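Local coordinates for galactofuranose-binding protein YtfQ (Escherichia coli, PDB 2VK2) that binds alpha- and beta-galactofuranose in the periplasm as the solute-binding component of an ABC transporter that imports this sugar, at residues V23-A28 / L35-G40; V59-I64 / D257-Y262; G117-K122 / I192-A197. All blocks are in the same frame, centred on the assembly; numbering follows the deposited sequence.

Overall arrangement
The three contacts apply one rule, a helix packed on a sheet through a few apolar side chains, in both lobes of a sugar-binding protein. Interactions 1 and 2 share the parallel sheet of one lobe; their centres are 13 Å apart, and Phe256 of helix 252-265 touches both Ala28 and Phe63. Interaction 3 belongs to the other lobe's mixed sheet, with its centre 35 Å from that of interaction 1 and 39 Å from that of interaction 2, on the opposite side of the chain's centre. Galactofuranose lies between the lobes, about 13 Å from the side chains of Ala24 and Phe63, and the side chain of Met194 is about 11 Å from that of the sugar-binding Arg146.

Interaction 1: residues V23-A28 / L35-G40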
loop_
_atom_site.group_PDB
_atom_site.type_symbol
_atom_site.label_atom_id
_atom_site.label_comp_id
_atom_site.label_asym_id
_atom_site.label_seq_id
_atom_site.Cartn_x
_atom_site.Cartn_y
_atom_site.Cartn_z
ATOM N N VAL A 23 5.417 -12.630 5.350
ATOM C CA VAL A 23 5.227 -12.420 6.780
ATOM C C VAL A 23 3.945 -13.090 7.290
ATOM O O VAL A 23 3.914 -13.609 8.408
ATOM C CB VAL A 23 5.231 -10.920 7.128
ATOM C CG1 VAL A 23 4.884 -10.698 8.595
ATOM C CG2 VAL A 23 6.595 -10.319 6.800
ATOM N N ALA A 24 2.893 -13.097 6.474
ATOM C CA ALA A 24 1.676 -13.828 6.825
ATOM C C ALA A 24 1.999 -15.304 7.057
ATOM O O ALA A 24 1.544 -15.905 8.029
ATOM C CB ALA A 24 0.627 -13.675 5.736
ATOM N N LYS A 25 2.798 -15.879 6.164
ATOM C CA LYS A 25 3.203 -17.276 6.283
ATOM C C LYS A 25 4.044 -17.531 7.532
ATOM O O LYS A 25 3.765 -18.467 8.277
ATOM C CB LYS A 25 3.966 -17.724 5.039
ATOM C CG LYS A 25 3.116 -17.824 3.784
ATOM C CD LYS A 25 3.986 -18.146 2.584
ATOM C CE LYS A 25 3.181 -18.254 1.306
ATOM N NZ LYS A 25 4.068 -18.458 0.125
ATOM N N SER A 26 5.061 -16.704 7.769
ATOM C CA SER A 26 5.931 -16.905 8.935
ATOM C C SER A 26 5.187 -16.656 10.250
ATOM O O SER A 26 5.408 -17.366 11.233
ATOM C CB SER A 26 7.210 -16.057 8.848
ATOM O OG SER A 26 6.934 -14.681 8.689
ATOM N N GLU A 27 4.293 -15.670 10.264
ATOM C CA GLU A 27 3.449 -15.428 11.436
ATOM C C GLU A 27 2.545 -16.627 11.724
ATOM O O GLU A 27 2.450 -17.074 12.865
ATOM C CB GLU A 27 2.600 -14.166 11.252
ATOM C CG GLU A 27 3.368 -12.862 11.463
ATOM C CD GLU A 27 3.635 -12.549 12.929
ATOM O OE1 GLU A 27 3.101 -13.255 13.809
ATOM O OE2 GLU A 27 4.385 -11.592 13.208
ATOM N N ALA A 28 1.895 -17.150 10.689
ATOM C CA ALA A 28 1.036 -18.323 10.846
ATOM C C ALA A 28 1.827 -19.520 11.365
ATOM O O ALA A 28 1.398 -20.200 12.299
ATOM C CB ALA A 28 0.361 -18.669 9.530
ATOM N N LEU A 35 -2.404 -21.730 7.299
ATOM C CA LEU A 35 -2.781 -20.595 6.468
ATOM C C LEU A 35 -2.881 -21.020 5.013
ATOM O O LEU A 35 -1.920 -21.535 4.441
ATOM C CB LEU A 35 -1.748 -19.478 6.608
ATOM C CG LEU A 35 -2.047 -18.187 5.842
ATOM C CD1 LEU A 35 -3.304 -17.513 6.372
ATOM C CD2 LEU A 35 -0.862 -17.242 5.913
ATOM N N LYS A 36 -4.057 -20.809 4.428
ATOM C CA LYS A 36 -4.279 -21.030 3.009
ATOM C C LYS A 36 -4.358 -19.674 2.338
ATOM O O LYS A 36 -5.162 -18.832 2.739
ATOM C CB LYS A 36 -5.588 -21.780 2.787
ATOM C CG LYS A 36 -5.732 -23.027 3.638
ATOM C CD LYS A 36 -6.986 -23.804 3.289
ATOM C CE LYS A 36 -6.867 -24.465 1.924
ATOM N NZ LYS A 36 -7.912 -25.488 1.707
ATOM N N ILE A 37 -3.525 -19.454 1.327
ATOM C CA ILE A 37 -3.502 -18.176 0.628
ATOM C C ILE A 37 -4.012 -18.340 -0.799
ATOM O O ILE A 37 -3.486 -19.141 -1.572
ATOM C CB ILE A 37 -2.091 -17.555 0.608
ATOM C CG1 ILE A 37 -1.532 -17.444 2.030
ATOM C CG2 ILE A 37 -2.134 -16.182 -0.045
ATOM C CD1 ILE A 37 -0.153 -16.822 2.103
ATOM N N ALA A 38 -5.055 -17.583 -1.127
ATOM C CA ALA A 38 -5.578 -17.513 -2.485
ATOM C C ALA A 38 -5.086 -16.225 -3.131
ATOM O O ALA A 38 -5.160 -15.154 -2.531
ATOM C CB ALA A 38 -7.105 -17.556 -2.472
ATOM N N ASP A 39 -4.586 -16.335 -4.355
ATOM C CA ASP A 39 -4.052 -15.194 -5.086
ATOM C C ASP A 39 -5.120 -14.697 -6.054
ATOM O O ASP A 39 -5.494 -15.406 -6.986
ATOM C CB ASP A 39 -2.783 -15.612 -5.835
ATOM C CG ASP A 39 -2.052 -14.442 -6.454
ATOM O OD1 ASP A 39 -2.698 -13.599 -7.106
ATOM O OD2 ASP A 39 -0.816 -14.371 -6.299
ATOM N N GLY A 40 -5.601 -13.476 -5.826
ATOM C CA GLY A 40 -6.690 -12.908 -6.621
ATOM C C GLY A 40 -6.305 -12.380 -7.992
ATOM O O GLY A 40 -7.177 -11.997 -8.769
#
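The flat peptide group joining Ala24 to Lys25 carries a methyl of Leu35 on its outer face: CD2 stands above the plane, 3.5 Å from Ala24 O and 3.6 Å from Ala24 C. Here the helix of a beta-alpha-beta crossover, strand 4-9, helix 15-31 and strand 34-39, runs back over the strand that follows it, with the two short axes at 165° and 9.4 Å apart at their closest. Ala24 O meanwhile accepts the helical hydrogen bond from Ala28 N, so the leucine methyl rests on a peptide already engaged within its helix.

Two alanines face the strand. Ala24 CB lies 3.9 Å from Leu35 CD2, and Ala28 CB is 3.7 Å from Leu35 CB. The leucine reaches up between these two alanines because its CG is turned anti to the backbone N (chi1 -177°). Its flank rests on Val5 and Phe7 of the neighbouring strand, while Ala28 also meets Phe256 of helix 252-265.

At the more open border the side chain of Lys25 makes its contact through its hydrocarbon chain, extended beyond CG and crossing Ile37 at about a right angle; Ile37 CD1 touches Lys25 CE at 3.7 Å and CG at 3.8 Å.

Interaction 2: residues V59-I64 / D257-Y262; sequences VDAIFI and DALEKY
In the Rossmann-like alpha/beta lobe built on the parallel sheet that holds strand 61-64, Leu259 of helix 252-265 packs on Ala61 and Phe63, and the contact shows how one of the lobe's helices is seated. The strand lies between strands 4-9 and 86-89. The helix comes from far along the chain, almost two hundred residues after the strand, so the contact draws a late part of the sequence onto the first lobe's sheet.

The centre of the contact is a forked side chain over a single methyl. Ala61 CB is 3.6 Å from Leu259 CD1, and Leu259 CD2 lies an equal 3.6 Å from Ala61 CB, so both prongs bear on the alanine. The fork reaches the strand because Leu259 CG stands anti to the backbone N (chi1 174°). With only a methyl at Ala61, the CA atoms of Ala61 and Leu259 lie 7.7 Å apart.

Phe63 makes a looser contact, its CE1 lying 4.4 Å from Leu259 CD2. Its ring also meets those of Phe256 and Phe87, and Leu259 itself touches Val5 and Phe87 on the two flanking strands. The same helical side chain therefore spans three neighbouring strands. Ile62 and Ile64 point to the other face, where helix 44-57 covers them.

Polar ties lie around this apolar centre: Asp60 O receives a hydrogen bond from Lys263 NZ, while Asp257 and Glu260 form salt bridges with Arg31. Across the contact itself the three touching residues are all buried and meet through carbon alone, consistent with a local contribution from close fit and exclusion of water, with the polar ties at its border.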
loop_
_atom_site.group_PDB
_atom_site.type_symbol
_atom_site.label_atom_id
_atom_site.label_comp_id
_atom_site.label_asym_id
_atom_site.label_seq_id
_atom_site.Cartn_x
_atom_site.Cartn_y
_atom_site.Cartn_z
ATOM N N VAL A 59 -13.348 -22.932 7.044
ATOM C CA VAL A 59 -12.173 -22.408 7.748
ATOM C C VAL A 59 -12.625 -21.668 9.007
ATOM O O VAL A 59 -13.788 -21.288 9.133
ATOM C CB VAL A 59 -11.326 -21.459 6.860
ATOM C CG1 VAL A 59 -10.844 -22.177 5.610
ATOM C CG2 VAL A 59 -12.106 -20.197 6.502
ATOM N N ASP A 60 -11.700 -21.470 9.939
ATOM C CA ASP A 60 -12.018 -20.816 11.210
ATOM C C ASP A 60 -12.112 -19.304 11.091
ATOM O O ASP A 60 -12.793 -18.659 11.881
ATOM C CB ASP A 60 -10.974 -21.169 12.266
ATOM C CG ASP A 60 -10.951 -22.640 12.577
ATOM O OD1 ASP A 60 -11.888 -23.112 13.250
ATOM O OD2 ASP A 60 -10.015 -23.330 12.132
ATOM N N ALA A 61 -11.409 -18.739 10.119
ATOM C CA ALA A 61 -11.416 -17.300 9.919
ATOM C C ALA A 61 -10.989 -17.006 8.501
ATOM O O ALA A 61 -10.302 -17.813 7.877
ATOM C CB ALA A 61 -10.485 -16.619 10.906
ATOM N N ILE A 62 -11.420 -15.856 7.998
ATOM C CA ILE A 62 -11.050 -15.401 6.666
ATOM C C ILE A 62 -10.373 -14.042 6.776
ATOM O O ILE A 62 -10.873 -13.146 7.451
ATOM C CB ILE A 62 -12.282 -15.334 5.736
ATOM C CG1 ILE A 62 -12.788 -16.754 5.466
ATOM C CG2 ILE A 62 -11.938 -14.638 4.417
ATOM C CD1 ILE A 62 -14.171 -16.821 4.855
ATOM N N PHE A 63 -9.210 -13.922 6.144
ATOM C CA PHE A 63 -8.506 -12.651 6.016
ATOM C C PHE A 63 -8.688 -12.206 4.571
ATOM O O PHE A 63 -8.574 -13.018 3.654
ATOM C CB PHE A 63 -7.005 -12.816 6.287
ATOM C CG PHE A 63 -6.628 -13.060 7.736
ATOM C CD1 PHE A 63 -7.569 -13.261 8.742
ATOM C CD2 PHE A 63 -5.281 -13.122 8.073
ATOM C CE1 PHE A 63 -7.162 -13.486 10.055
ATOM C CE2 PHE A 63 -4.878 -13.355 9.373
ATOM C CZ PHE A 63 -5.813 -13.535 10.364
ATOM N N ILE A 64 -8.973 -10.926 4.359
ATOM C CA ILE A 64 -9.100 -10.392 3.007
ATOM C C ILE A 64 -8.303 -9.106 2.925
ATOM O O ILE A 64 -8.439 -8.250 3.789
ATOM C CB ILE A 64 -10.563 -10.044 2.640
ATOM C CG1 ILE A 64 -11.489 -11.252 2.804
ATOM C CG2 ILE A 64 -10.646 -9.513 1.208
ATOM C CD1 ILE A 64 -12.961 -10.883 2.731
ATOM N N ASP A 257 -3.323 -11.946 16.116
ATOM C CA ASP A 257 -3.465 -11.587 17.535
ATOM C C ASP A 257 -4.938 -11.454 17.914
ATOM O O ASP A 257 -5.388 -12.025 18.907
ATOM C CB ASP A 257 -2.757 -10.263 17.855
ATOM C CG ASP A 257 -1.244 -10.377 17.851
ATOM O OD1 ASP A 257 -0.720 -11.483 18.068
ATOM O OD2 ASP A 257 -0.580 -9.340 17.643
ATOM N N ALA A 258 -5.677 -10.691 17.114
ATOM C CA ALA A 258 -7.104 -10.464 17.346
ATOM C C ALA A 258 -7.907 -11.757 17.227
ATOM O O ALA A 258 -8.802 -12.014 18.035
ATOM C CB ALA A 258 -7.635 -9.420 16.376
ATOM N N LEU A 259 -7.584 -12.569 16.223
ATOM C CA LEU A 259 -8.265 -13.848 16.014
ATOM C C LEU A 259 -8.077 -14.789 17.201
ATOM O O LEU A 259 -9.042 -15.374 17.689
ATOM C CB LEU A 259 -7.761 -14.528 14.734
ATOM C CG LEU A 259 -8.275 -15.945 14.454
ATOM C CD1 LEU A 259 -9.795 -15.961 14.353
ATOM C CD2 LEU A 259 -7.643 -16.501 13.190
ATOM N N GLU A 260 -6.833 -14.936 17.652
ATOM C CA GLU A 260 -6.521 -15.815 18.783
ATOM C C GLU A 260 -7.275 -15.405 20.042
ATOM O O GLU A 260 -7.815 -16.257 20.745
ATOM C CB GLU A 260 -5.021 -15.815 19.066
ATOM C CG GLU A 260 -4.193 -16.561 18.036
ATOM C CD GLU A 260 -2.701 -16.332 18.211
ATOM O OE1 GLU A 260 -2.303 -15.621 19.161
ATOM O OE2 GLU A 260 -1.924 -16.859 17.393
ATOM N N LYS A 261 -7.301 -14.104 20.322
ATOM C CA LYS A 261 -8.028 -13.577 21.478
ATOM C C LYS A 261 -9.525 -13.843 21.357
ATOM O O LYS A 261 -10.173 -14.233 22.327
ATOM C CB LYS A 261 -7.782 -12.074 21.643
ATOM C CG LYS A 261 -6.400 -11.725 22.161
ATOM C CD LYS A 261 -6.232 -10.223 22.326
ATOM N N TYR A 262 -10.065 -13.640 20.159
ATOM C CA TYR A 262 -11.485 -13.861 19.900
ATOM C C TYR A 262 -11.877 -15.331 20.061
ATOM O O TYR A 262 -12.878 -15.640 20.705
ATOM C CB TYR A 262 -11.843 -13.367 18.495
ATOM C CG TYR A 262 -13.286 -13.595 18.111
ATOM C CD1 TYR A 262 -14.317 -12.951 18.790
ATOM C CD2 TYR A 262 -13.622 -14.447 17.063
ATOM C CE1 TYR A 262 -15.645 -13.155 18.440
ATOM C CE2 TYR A 262 -14.948 -14.657 16.704
ATOM C CZ TYR A 262 -15.953 -14.008 17.397
ATOM O OH TYR A 262 -17.268 -14.211 17.045
#

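Interaction 3: residues G117-K122 / I192-A197; sequences GDWLVK and ICMVYA
Leu120 and Met194 reach toward each other, tip to tip, between helix 109-124 and strand 194-197, a helix-on-sheet contact in the second lobe of this periplasmic binding protein. Both share the same first torsion. Leu120 has CG anti to the backbone N (chi1 -177°), which carries its isopropyl fork off the helix toward the sheet, and Met194 likewise sends CG away from its own N.

The two prongs of the leucine meet different parts of the methionine. Leu120 CD1 sits 3.8 Å from Met194 CG and, at 4.2 Å, also brushes Met194 CB. The other methyl, Leu120 CD2, lies 3.8 Å from Met194 SD, so the thioether is received as part of an apolar surface.

Beyond CG the methionine bends. Its chi2 of -101° falls well away from a staggered value, probably at a modest torsional cost, and turns the sulfur alongside the fork of Leu120. The last bond is extended again (chi3 -172°), placing the terminal methyl beside the indole of Trp119. There Met194 CE approaches the ring at its edge, near the ring plane, 4.3 Å from Trp119 CZ3. The indole leaves the helix at an angle to the sheet, and its far end swings back toward the methionine; it also touches Asn242 and Leu281.

Around this core Leu120 rests on Val131 of strand 129-135, and Met194 touches Ile116 one turn earlier on the helix. Strand 194-197 runs parallel between strands 129-135 and 222-225. The disulfide of Cys193, just before the strand, with Cys129 ties this end to strand 129-135, while Val195, turned to the sheet's other face, packs on helix 200-212.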
loop_
_atom_site.group_PDB
_atom_site.type_symbol
_atom_site.label_atom_id
_atom_site.label_comp_id
_atom_site.label_asym_id
_atom_site.label_seq_id
_atom_site.Cartn_x
_atom_site.Cartn_y
_atom_site.Cartn_z
ATOM N N GLY A 117 3.461 14.981 1.361
ATOM C CA GLY A 117 3.080 16.344 1.005
ATOM C C GLY A 117 3.751 17.395 1.872
ATOM O O GLY A 117 4.277 18.387 1.360
ATOM N N ASP A 118 3.743 17.173 3.185
ATOM C CA ASP A 118 4.396 18.081 4.133
ATOM C C ASP A 118 5.895 18.172 3.838
ATOM O O ASP A 118 6.479 19.261 3.857
ATOM C CB ASP A 118 4.203 17.608 5.581
ATOM C CG ASP A 118 2.780 17.786 6.089
ATOM O OD1 ASP A 118 1.968 18.470 5.432
ATOM O OD2 ASP A 118 2.483 17.235 7.170
ATOM N N TRP A 119 6.510 17.026 3.566
ATOM C CA TRP A 119 7.923 16.987 3.212
ATOM C C TRP A 119 8.188 17.839 1.969
ATOM O O TRP A 119 9.129 18.636 1.946
ATOM C CB TRP A 119 8.405 15.548 2.987
ATOM C CG TRP A 119 9.726 15.523 2.299
ATOM C CD1 TRP A 119 10.949 15.694 2.871
ATOM C CD2 TRP A 119 9.954 15.376 0.894
ATOM N NE1 TRP A 119 11.929 15.648 1.910
ATOM C CE2 TRP A 119 11.346 15.452 0.688
ATOM C CE3 TRP A 119 9.118 15.179 -0.210
ATOM C CZ2 TRP A 119 11.919 15.338 -0.578
ATOM C CZ3 TRP A 119 9.688 15.063 -1.465
ATOM C CH2 TRP A 119 11.076 15.142 -1.638
ATOM N N LEU A 120 7.355 17.673 0.944
ATOM C CA LEU A 120 7.530 18.398 -0.314
ATOM C C LEU A 120 7.393 19.907 -0.137
ATOM O O LEU A 120 8.182 20.671 -0.693
ATOM C CB LEU A 120 6.529 17.906 -1.365
ATOM C CG LEU A 120 6.662 18.549 -2.749
ATOM C CD1 LEU A 120 7.996 18.190 -3.396
ATOM C CD2 LEU A 120 5.502 18.133 -3.636
ATOM N N VAL A 121 6.399 20.332 0.637
ATOM C CA VAL A 121 6.195 21.753 0.910
ATOM C C VAL A 121 7.467 22.372 1.491
ATOM O O VAL A 121 7.905 23.438 1.049
ATOM C CB VAL A 121 5.004 21.983 1.872
ATOM C CG1 VAL A 121 4.941 23.439 2.323
ATOM C CG2 VAL A 121 3.698 21.582 1.206
ATOM N N LYS A 122 8.061 21.699 2.473
ATOM C CA LYS A 122 9.304 22.167 3.084
ATOM C C LYS A 122 10.478 22.118 2.104
ATOM O O LYS A 122 11.291 23.045 2.056
ATOM C CB LYS A 122 9.635 21.338 4.328
ATOM C CG LYS A 122 8.730 21.606 5.511
ATOM C CD LYS A 122 8.991 20.627 6.641
ATOM N N ILE A 192 8.526 19.039 -15.180
ATOM C CA ILE A 192 8.187 18.251 -13.994
ATOM C C ILE A 192 9.216 18.499 -12.893
ATOM O O ILE A 192 10.418 18.408 -13.140
ATOM C CB ILE A 192 8.159 16.743 -14.313
ATOM C CG1 ILE A 192 7.148 16.444 -15.426
ATOM C CG2 ILE A 192 7.825 15.939 -13.055
ATOM C CD1 ILE A 192 7.143 14.998 -15.875
ATOM N N CYS A 193 8.731 18.807 -11.690
ATOM C CA CYS A 193 9.574 19.032 -10.509
ATOM C C CYS A 193 9.660 17.787 -9.622
ATOM O O CYS A 193 10.708 17.508 -9.038
ATOM C CB CYS A 193 9.032 20.227 -9.705
ATOM S SG CYS A 193 9.430 20.295 -7.926
ATOM N N MET A 194 8.562 17.040 -9.525
ATOM C CA MET A 194 8.472 15.935 -8.582
ATOM C C MET A 194 7.447 14.904 -9.039
ATOM O O MET A 194 6.409 15.256 -9.607
ATOM C CB MET A 194 8.100 16.490 -7.204
ATOM C CG MET A 194 7.989 15.462 -6.091
ATOM S SD MET A 194 6.278 15.031 -5.718
ATOM C CE MET A 194 6.514 14.028 -4.250
ATOM N N VAL A 195 7.757 13.632 -8.805
ATOM C CA VAL A 195 6.787 12.557 -8.980
ATOM C C VAL A 195 6.377 12.033 -7.610
ATOM O O VAL A 195 7.226 11.703 -6.779
ATOM C CB VAL A 195 7.307 11.405 -9.888
ATOM C CG1 VAL A 195 8.660 10.872 -9.413
ATOM C CG2 VAL A 195 6.277 10.275 -9.967
ATOM N N TYR A 196 5.064 12.003 -7.387
ATOM C CA TYR A 196 4.460 11.438 -6.191
ATOM C C TYR A 196 3.834 10.121 -6.602
ATOM O O TYR A 196 2.909 10.103 -7.413
ATOM C CB TYR A 196 3.386 12.379 -5.628
ATOM C CG TYR A 196 2.546 11.773 -4.519
ATOM C CD1 TYR A 196 3.142 11.111 -3.448
ATOM C CD2 TYR A 196 1.155 11.868 -4.536
ATOM C CE1 TYR A 196 2.383 10.553 -2.434
ATOM C CE2 TYR A 196 0.386 11.313 -3.519
ATOM C CZ TYR A 196 1.008 10.661 -2.469
ATOM O OH TYR A 196 0.274 10.104 -1.446
ATOM N N ALA A 197 4.341 9.019 -6.061
ATOM C CA ALA A 197 3.795 7.707 -6.378
ATOM C C ALA A 197 3.177 7.104 -5.130
ATOM O O ALA A 197 3.767 7.139 -4.050
ATOM C CB ALA A 197 4.873 6.800 -6.932
#